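Local coordinates for 3-oxoacyl-[acyl-carrier-protein] synthase (Arabidopsis thaliana, PDB 2IX4) that catalyses the chain-extending condensation of mitochondrial fatty acid synthesis, adding two carbons from malonyl-ACP to a growing acyl chain, at residues A198-A203 / Y260-R265; T6-V11 / F371-I376; Y91-A96 / S163-F168. All coordinates share one frame; numbering follows the deposited sequence.

Contact 1 of 3, residues A198-A203 / Y260-R265; sequences ADVMVA and YEHAKR
The imidazole of H262 lies against D199 and V200 at one end of the central mixed sheet of this thiolase-like fold, where strand 200-207 begins and the short helix 260-265 takes over from strand 251-259. D199 supplies a CH-pi contact: its CB sits over one face of the H262 ring, 4.3 Å from the ring centroid and 24° off the normal, displaced toward the CD2 side of the rim. V200 meets the ring at a slant, with its CG2 3.7 Å from CE1 of H262. The torsion of H262 explains the reach: CG points opposite the backbone N (chi1 -173°), which carries the ring out from the helix toward D199 and V200. The polar ends are engaged outside this pair of segments. ND1 of H262 is hydrogen-bonded to E258, the residue that V200 also packs on, and this bond helps fix the rotation of the imidazole, while W105 meets the ring with its plane steeply inclined. D199 turns its carboxylate to R115 and R1 in salt bridges through OD1, which leaves the methylene as the part of D199 that touches the ring. The two arginines probably offset much of any pull of the carboxylate on the imidazole, and D199 OD2 stands 4.8 Å from H262 NE2, too far for a bond.

Contact 2 of 3, residues T6-V11 / F371-I376; sequences TGLGMV and FSILAI
Helix-on-sheet packing in the core of the thiolase-like fold brings L8 and M10 of strand 3-12 against F371, I373 and L374 of helix 364-378. The segment axes come within 10.5 Å of each other, and their N-to-C directions are 129° apart. L8 is shared by two helix residues, one to each methyl. Its CD1 is 3.6 Å from CD2 of L374, the two leucines sliding past one another in opposite directions, while its CD2 lies 4.0 Å from CD1 of I373 and nearly as close to that residue's CG2. An alanine at L8 would remove both methyls and is likely to leave a gap in front of I373 and L374, whose branched ends would lose their partner on the strand. Y271 touches both L8 and I373, and W22 and V18 of helix 18-26 pack on L374, so aromatic and aliphatic side chains continue the packing around it. F371 lies near the potassium site without belonging to it; E368, earlier on the same helix, is one of the ion's ligands. Farther along the strand, M10 extends to F371. Its CG stands between the backbone N and the carbonyl carbon (chi1 72°), and a bend at chi3 brings the terminal methyl round to the phenylalanine. The two side chains cross at about a right angle, and CE of M10 comes to 3.6 Å from CE2 of F371.

Contact 3 of 3, residues Y91-A96 / S163-F168; sequences YAVCAA and SMKYGF
K165 and Y166, at the C-terminal end of helix 157-166, reach across to V93 and A96 on helix 87-102. M164, just before K165, packs instead on H284 of the second subunit, so the helix also faces the dimer partner. K165 uses its hydrocarbon chain: CG is anti to the backbone N (chi1 -175°), the next two torsions are extended, and CD arrives 3.9 Å from CG1 of V93, crossing the valine obliquely. Only at chi4 does the chain bend, carrying the ammonium group off the line of the stem. The same lysine also lies on its neighbour, its CG 3.9 Å above the centre of one face of the Y166 ring. Y166 then points its hydroxyl at the backbone of helix 87-102. OH is 4.2 Å from the carbonyl O of V93, beyond bonding distance, and its approach to C of A96 is simple packing; its hydrogen bond goes to D97, one residue further along that helix. In this thiolase-like fold both helices pack on the same sheet, meeting strand 116-122 through A92 and S163 respectively. After Y166 the helix ends and G167 takes positive phi (76°). The chain leaves the helix there, F168 N still hydrogen-bonded to S163 O at 2.9 Å. The F168 ring comes to lie under CB of Y166, which stands 3.4 Å above the centre of one ring face.

Contact 2 is the core member of the set, every touching residue buried and every meeting apolar; contacts 1 and 3 are only partly buried and are built largely on polar or charged residues: the aspartate and histidine carry contact 1, a lysine stem and a tyrosine contact 3. All three bear on the central sheet. Contacts 1 and 2 each include one of its strands and touch where A263 meets T6. V202, on the strand of contact 1, packs on A96 and F168 and so ties it to contact 3, the helix-helix pair. Strand 6-11 in turn lies against helix 87-102, with A95 resting on G9 and M10.

Contact 1 of 3, residues A198-A203 / Y260-R265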
loop_
_atom_site.group_PDB
_atom_site.type_symbol
_atom_site.label_atom_id
_atom_site.label_comp_id
_atom_site.label_asym_id
_atom_site.label_seq_id
_atom_site.Cartn_x
_atom_site.Cartn_y
_atom_site.Cartn_z
ATOM N N ALA A 198 -1.068 14.172 -12.716
ATOM C CA ALA A 198 -1.897 15.109 -11.960
ATOM C C ALA A 198 -1.211 16.465 -11.847
ATOM O O ALA A 198 0.001 16.575 -12.046
ATOM C CB ALA A 198 -2.191 14.554 -10.573
ATOM N N ASP A 199 -1.994 17.493 -11.532
ATOM C CA ASP A 199 -1.452 18.817 -11.250
ATOM C C ASP A 199 -1.435 19.103 -9.751
ATOM O O ASP A 199 -0.644 19.923 -9.286
ATOM C CB ASP A 199 -2.255 19.898 -11.973
ATOM C CG ASP A 199 -2.045 19.879 -13.476
ATOM O OD1 ASP A 199 -0.954 19.470 -13.938
ATOM O OD2 ASP A 199 -2.977 20.283 -14.200
ATOM N N VAL A 200 -2.329 18.440 -9.016
ATOM C CA VAL A 200 -2.452 18.573 -7.563
ATOM C C VAL A 200 -2.620 17.187 -6.954
ATOM O O VAL A 200 -3.400 16.381 -7.453
ATOM C CB VAL A 200 -3.688 19.434 -7.156
ATOM C CG1 VAL A 200 -3.759 19.600 -5.639
ATOM C CG2 VAL A 200 -3.671 20.799 -7.837
ATOM N N MET A 201 -1.886 16.911 -5.880
ATOM C CA MET A 201 -2.048 15.667 -5.139
ATOM C C MET A 201 -2.199 15.939 -3.647
ATOM O O MET A 201 -1.398 16.666 -3.050
ATOM C CB MET A 201 -0.867 14.714 -5.375
ATOM C CG MET A 201 -0.790 14.099 -6.774
ATOM S SD MET A 201 -2.093 12.919 -7.193
ATOM C CE MET A 201 -1.711 11.545 -6.091
ATOM N N VAL A 202 -3.236 15.348 -3.059
ATOM C CA VAL A 202 -3.448 15.362 -1.622
ATOM C C VAL A 202 -2.816 14.083 -1.077
ATOM O O VAL A 202 -3.340 12.990 -1.290
ATOM C CB VAL A 202 -4.956 15.421 -1.287
ATOM C CG1 VAL A 202 -5.168 15.611 0.206
ATOM C CG2 VAL A 202 -5.634 16.547 -2.068
ATOM N N ALA A 203 -1.682 14.224 -0.393
ATOM C CA ALA A 203 -0.845 13.071 -0.050
ATOM C C ALA A 203 -0.397 13.047 1.406
ATOM O O ALA A 203 -0.244 14.095 2.038
ATOM C CB ALA A 203 0.373 13.013 -0.977
ATOM N N TYR A 260 4.483 23.544 -9.835
ATOM C CA TYR A 260 4.923 24.906 -9.529
ATOM C C TYR A 260 4.225 25.996 -10.352
ATOM O O TYR A 260 3.757 26.998 -9.795
ATOM C CB TYR A 260 6.454 24.982 -9.655
ATOM C CG TYR A 260 7.101 26.299 -9.264
ATOM C CD1 TYR A 260 6.622 27.056 -8.192
ATOM C CD2 TYR A 260 8.222 26.764 -9.949
ATOM C CE1 TYR A 260 7.225 28.255 -7.834
ATOM C CE2 TYR A 260 8.835 27.963 -9.599
ATOM C CZ TYR A 260 8.331 28.700 -8.542
ATOM O OH TYR A 260 8.935 29.883 -8.191
ATOM N N GLU A 261 4.139 25.800 -11.665
ATOM C CA GLU A 261 3.474 26.776 -12.540
ATOM C C GLU A 261 1.979 26.890 -12.243
ATOM O O GLU A 261 1.417 27.987 -12.282
ATOM C CB GLU A 261 3.703 26.448 -14.021
ATOM C CG GLU A 261 5.162 26.533 -14.471
ATOM C CD GLU A 261 5.764 27.920 -14.301
ATOM O OE1 GLU A 261 5.044 28.927 -14.500
ATOM O OE2 GLU A 261 6.965 28.001 -13.974
ATOM N N HIS A 262 1.353 25.751 -11.946
ATOM C CA HIS A 262 -0.052 25.694 -11.542
ATOM C C HIS A 262 -0.290 26.524 -10.275
ATOM O O HIS A 262 -1.247 27.300 -10.203
ATOM C CB HIS A 262 -0.476 24.233 -11.322
ATOM C CG HIS A 262 -1.939 24.054 -11.055
ATOM N ND1 HIS A 262 -2.483 24.132 -9.789
ATOM C CD2 HIS A 262 -2.973 23.789 -11.890
ATOM C CE1 HIS A 262 -3.787 23.931 -9.858
ATOM N NE2 HIS A 262 -4.110 23.719 -11.121
ATOM N N ALA A 263 0.596 26.362 -9.291
ATOM C CA ALA A 263 0.528 27.108 -8.029
ATOM C C ALA A 263 0.702 28.615 -8.221
ATOM O O ALA A 263 -0.031 29.410 -7.626
ATOM C CB ALA A 263 1.565 26.574 -7.038
ATOM N N LYS A 264 1.670 29.001 -9.052
ATOM C CA LYS A 264 1.959 30.416 -9.307
ATOM C C LYS A 264 0.820 31.117 -10.039
ATOM O O LYS A 264 0.507 32.272 -9.744
ATOM C CB LYS A 264 3.265 30.582 -10.087
ATOM C CG LYS A 264 4.529 30.399 -9.250
ATOM C CD LYS A 264 5.773 30.857 -10.000
ATOM C CE LYS A 264 6.145 29.898 -11.125
ATOM N NZ LYS A 264 7.283 30.410 -11.937
ATOM N N ARG A 265 0.206 30.407 -10.985
ATOM C CA ARG A 265 -0.917 30.928 -11.772
ATOM C C ARG A 265 -2.098 31.381 -10.917
ATOM O O ARG A 265 -2.670 32.444 -11.160
ATOM C CB ARG A 265 -1.386 29.877 -12.780
ATOM C CG ARG A 265 -0.715 29.968 -14.136
ATOM C CD ARG A 265 -1.606 30.675 -15.147
ATOM N NE ARG A 265 -2.603 29.774 -15.728
ATOM C CZ ARG A 265 -3.551 30.149 -16.588
ATOM N NH1 ARG A 265 -3.645 31.413 -16.982
ATOM N NH2 ARG A 265 -4.409 29.252 -17.060
#

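Contact 2 of 3, residues T6-V11 / F371-I376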
loop_
_atom_site.group_PDB
_atom_site.type_symbol
_atom_site.label_atom_id
_atom_site.label_comp_id
_atom_site.label_asym_id
_atom_site.label_seq_id
_atom_site.Cartn_x
_atom_site.Cartn_y
_atom_site.Cartn_z
ATOM N N THR A 6 1.633 23.498 -0.963
ATOM C CA THR A 6 0.756 24.662 -0.837
ATOM C C THR A 6 -0.253 24.555 0.308
ATOM O O THR A 6 -0.970 25.510 0.595
ATOM C CB THR A 6 0.001 24.955 -2.161
ATOM O OG1 THR A 6 -0.655 23.766 -2.619
ATOM C CG2 THR A 6 0.957 25.445 -3.234
ATOM N N GLY A 7 -0.301 23.398 0.964
ATOM C CA GLY A 7 -1.219 23.194 2.081
ATOM C C GLY A 7 -0.714 22.154 3.055
ATOM O O GLY A 7 -0.164 21.134 2.644
ATOM N N LEU A 8 -0.899 22.423 4.346
ATOM C CA LEU A 8 -0.495 21.498 5.406
ATOM C C LEU A 8 -1.680 21.165 6.309
ATOM O O LEU A 8 -2.495 22.036 6.628
ATOM C CB LEU A 8 0.647 22.091 6.244
ATOM C CG LEU A 8 1.950 22.570 5.586
ATOM C CD1 LEU A 8 2.841 23.239 6.616
ATOM C CD2 LEU A 8 2.701 21.439 4.910
ATOM N N GLY A 9 -1.773 19.900 6.717
ATOM C CA GLY A 9 -2.853 19.460 7.598
ATOM C C GLY A 9 -2.424 18.275 8.433
ATOM O O GLY A 9 -1.752 17.373 7.934
ATOM N N MET A 10 -2.800 18.276 9.709
ATOM C CA MET A 10 -2.429 17.170 10.597
ATOM C C MET A 10 -3.312 17.048 11.833
ATOM O O MET A 10 -3.925 18.021 12.284
ATOM C CB MET A 10 -0.947 17.265 11.003
ATOM C CG MET A 10 -0.614 18.388 11.993
ATOM S SD MET A 10 1.084 18.993 11.909
ATOM C CE MET A 10 2.013 17.468 11.822
ATOM N N VAL A 11 -3.371 15.828 12.356
ATOM C CA VAL A 11 -3.974 15.542 13.654
ATOM C C VAL A 11 -3.034 14.575 14.370
ATOM O O VAL A 11 -2.766 13.477 13.880
ATOM C CB VAL A 11 -5.447 15.015 13.530
ATOM C CG1 VAL A 11 -5.565 13.858 12.539
ATOM C CG2 VAL A 11 -6.021 14.636 14.889
ATOM N N PHE A 371 6.787 18.637 9.648
ATOM C CA PHE A 371 7.731 19.266 10.575
ATOM C C PHE A 371 8.939 19.848 9.834
ATOM O O PHE A 371 9.401 20.945 10.160
ATOM C CB PHE A 371 8.207 18.284 11.659
ATOM C CG PHE A 371 7.137 17.875 12.646
ATOM C CD1 PHE A 371 7.299 16.722 13.413
ATOM C CD2 PHE A 371 5.976 18.632 12.813
ATOM C CE1 PHE A 371 6.324 16.326 14.329
ATOM C CE2 PHE A 371 4.997 18.242 13.724
ATOM C CZ PHE A 371 5.171 17.085 14.483
ATOM N N SER A 372 9.435 19.109 8.842
ATOM C CA SER A 372 10.562 19.542 8.013
ATOM C C SER A 372 10.215 20.758 7.145
ATOM O O SER A 372 11.019 21.683 7.016
ATOM C CB SER A 372 11.059 18.384 7.144
ATOM O OG SER A 372 11.459 17.287 7.952
ATOM N N ILE A 373 9.018 20.748 6.561
ATOM C CA ILE A 373 8.508 21.886 5.782
ATOM C C ILE A 373 8.340 23.113 6.680
ATOM O O ILE A 373 8.659 24.236 6.274
ATOM C CB ILE A 373 7.159 21.542 5.086
ATOM C CG1 ILE A 373 7.359 20.439 4.040
ATOM C CG2 ILE A 373 6.538 22.782 4.428
ATOM C CD1 ILE A 373 6.105 19.612 3.753
ATOM N N LEU A 374 7.843 22.892 7.896
ATOM C CA LEU A 374 7.641 23.977 8.864
ATOM C C LEU A 374 8.957 24.551 9.393
ATOM O O LEU A 374 9.037 25.740 9.701
ATOM C CB LEU A 374 6.740 23.526 10.019
ATOM C CG LEU A 374 5.247 23.373 9.698
ATOM C CD1 LEU A 374 4.513 22.669 10.837
ATOM C CD2 LEU A 374 4.604 24.722 9.387
ATOM N N ALA A 375 9.974 23.697 9.498
ATOM C CA ALA A 375 11.324 24.131 9.863
ATOM C C ALA A 375 11.855 25.153 8.859
ATOM O O ALA A 375 12.408 26.187 9.246
ATOM C CB ALA A 375 12.265 22.931 9.964
ATOM N N ILE A 376 11.683 24.850 7.572
ATOM C CA ILE A 376 12.017 25.775 6.490
ATOM C C ILE A 376 11.172 27.049 6.594
ATOM O O ILE A 376 11.704 28.157 6.555
ATOM C CB ILE A 376 11.824 25.114 5.097
ATOM C CG1 ILE A 376 12.829 23.971 4.902
ATOM C CG2 ILE A 376 11.959 26.149 3.979
ATOM C CD1 ILE A 376 12.516 23.053 3.738
#

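Contact 3 of 3, residues Y91-A96 / S163-F168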
loop_
_atom_site.group_PDB
_atom_site.type_symbol
_atom_site.label_atom_id
_atom_site.label_comp_id
_atom_site.label_asym_id
_atom_site.label_seq_id
_atom_site.Cartn_x
_atom_site.Cartn_y
_atom_site.Cartn_z
ATOM N N TYR A 91 -9.087 10.379 10.634
ATOM C CA TYR A 91 -7.893 11.201 10.849
ATOM C C TYR A 91 -7.414 11.832 9.543
ATOM O O TYR A 91 -7.107 13.026 9.499
ATOM C CB TYR A 91 -6.752 10.381 11.466
ATOM C CG TYR A 91 -6.971 9.902 12.887
ATOM C CD1 TYR A 91 -6.180 8.884 13.414
ATOM C CD2 TYR A 91 -7.965 10.452 13.702
ATOM C CE1 TYR A 91 -6.360 8.434 14.708
ATOM C CE2 TYR A 91 -8.159 10.000 15.004
ATOM C CZ TYR A 91 -7.351 8.989 15.497
ATOM O OH TYR A 91 -7.525 8.526 16.779
ATOM N N ALA A 92 -7.366 11.018 8.490
ATOM C CA ALA A 92 -6.906 11.449 7.175
ATOM C C ALA A 92 -7.838 12.490 6.575
ATOM O O ALA A 92 -7.378 13.479 6.016
ATOM C CB ALA A 92 -6.769 10.258 6.243
ATOM N N VAL A 93 -9.143 12.267 6.697
ATOM C CA VAL A 93 -10.131 13.209 6.173
ATOM C C VAL A 93 -10.025 14.542 6.913
ATOM O O VAL A 93 -10.036 15.602 6.290
ATOM C CB VAL A 93 -11.573 12.632 6.219
ATOM C CG1 VAL A 93 -12.608 13.694 5.831
ATOM C CG2 VAL A 93 -11.688 11.427 5.295
ATOM N N CYS A 94 -9.901 14.473 8.239
ATOM C CA CYS A 94 -9.703 15.659 9.078
ATOM C C CYS A 94 -8.473 16.460 8.636
ATOM O O CYS A 94 -8.557 17.672 8.418
ATOM C CB CYS A 94 -9.574 15.252 10.552
ATOM S SG CYS A 94 -9.294 16.622 11.688
ATOM N N ALA A 95 -7.345 15.767 8.498
ATOM C CA ALA A 95 -6.091 16.383 8.073
ATOM C C ALA A 95 -6.151 16.902 6.635
ATOM O O ALA A 95 -5.629 17.982 6.340
ATOM C CB ALA A 95 -4.936 15.405 8.242
ATOM N N ALA A 96 -6.787 16.134 5.748
ATOM C CA ALA A 96 -6.921 16.523 4.345
ATOM C C ALA A 96 -7.759 17.784 4.200
ATOM O O ALA A 96 -7.444 18.645 3.380
ATOM C CB ALA A 96 -7.509 15.394 3.517
ATOM N N SER A 163 -11.044 11.441 -1.819
ATOM C CA SER A 163 -11.414 11.690 -3.216
ATOM C C SER A 163 -12.921 11.858 -3.393
ATOM O O SER A 163 -13.364 12.757 -4.103
ATOM C CB SER A 163 -10.899 10.573 -4.124
ATOM O OG SER A 163 -11.446 9.325 -3.747
ATOM N N MET A 164 -13.693 10.992 -2.735
ATOM C CA MET A 164 -15.159 11.063 -2.750
ATOM C C MET A 164 -15.699 12.375 -2.190
ATOM O O MET A 164 -16.620 12.965 -2.761
ATOM C CB MET A 164 -15.763 9.909 -1.949
ATOM C CG MET A 164 -15.898 8.595 -2.697
ATOM S SD MET A 164 -16.540 7.279 -1.629
ATOM C CE MET A 164 -18.163 7.918 -1.221
ATOM N N LYS A 165 -15.134 12.820 -1.068
ATOM C CA LYS A 165 -15.624 14.016 -0.385
ATOM C C LYS A 165 -15.499 15.269 -1.256
ATOM O O LYS A 165 -16.390 16.119 -1.262
ATOM C CB LYS A 165 -14.903 14.215 0.957
ATOM C CG LYS A 165 -15.441 15.381 1.795
ATOM C CD LYS A 165 -14.784 15.435 3.170
ATOM C CE LYS A 165 -15.126 16.725 3.917
ATOM N NZ LYS A 165 -16.588 16.852 4.213
ATOM N N TYR A 166 -14.403 15.360 -2.005
ATOM C CA TYR A 166 -14.089 16.571 -2.766
ATOM C C TYR A 166 -14.262 16.413 -4.280
ATOM O O TYR A 166 -14.130 17.382 -5.028
ATOM C CB TYR A 166 -12.679 17.054 -2.414
ATOM C CG TYR A 166 -12.472 17.236 -0.929
ATOM C CD1 TYR A 166 -11.817 16.265 -0.173
ATOM C CD2 TYR A 166 -12.962 18.364 -0.272
ATOM C CE1 TYR A 166 -11.636 16.419 1.195
ATOM C CE2 TYR A 166 -12.787 18.529 1.096
ATOM C CZ TYR A 166 -12.126 17.553 1.820
ATOM O OH TYR A 166 -11.956 17.711 3.173
ATOM N N GLY A 167 -14.573 15.196 -4.719
ATOM C CA GLY A 167 -14.787 14.913 -6.135
ATOM C C GLY A 167 -13.486 14.844 -6.911
ATOM O O GLY A 167 -13.448 15.178 -8.093
ATOM N N PHE A 168 -12.423 14.407 -6.243
ATOM C CA PHE A 168 -11.098 14.353 -6.855
ATOM C C PHE A 168 -10.946 13.102 -7.712
ATOM O O PHE A 168 -11.000 11.978 -7.200
ATOM C CB PHE A 168 -9.995 14.437 -5.787
ATOM C CG PHE A 168 -9.916 15.773 -5.082
ATOM C CD1 PHE A 168 -9.340 15.866 -3.820
ATOM C CD2 PHE A 168 -10.418 16.934 -5.675
ATOM C CE1 PHE A 168 -9.253 17.093 -3.158
ATOM C CE2 PHE A 168 -10.342 18.166 -5.020
ATOM C CZ PHE A 168 -9.756 18.245 -3.758
#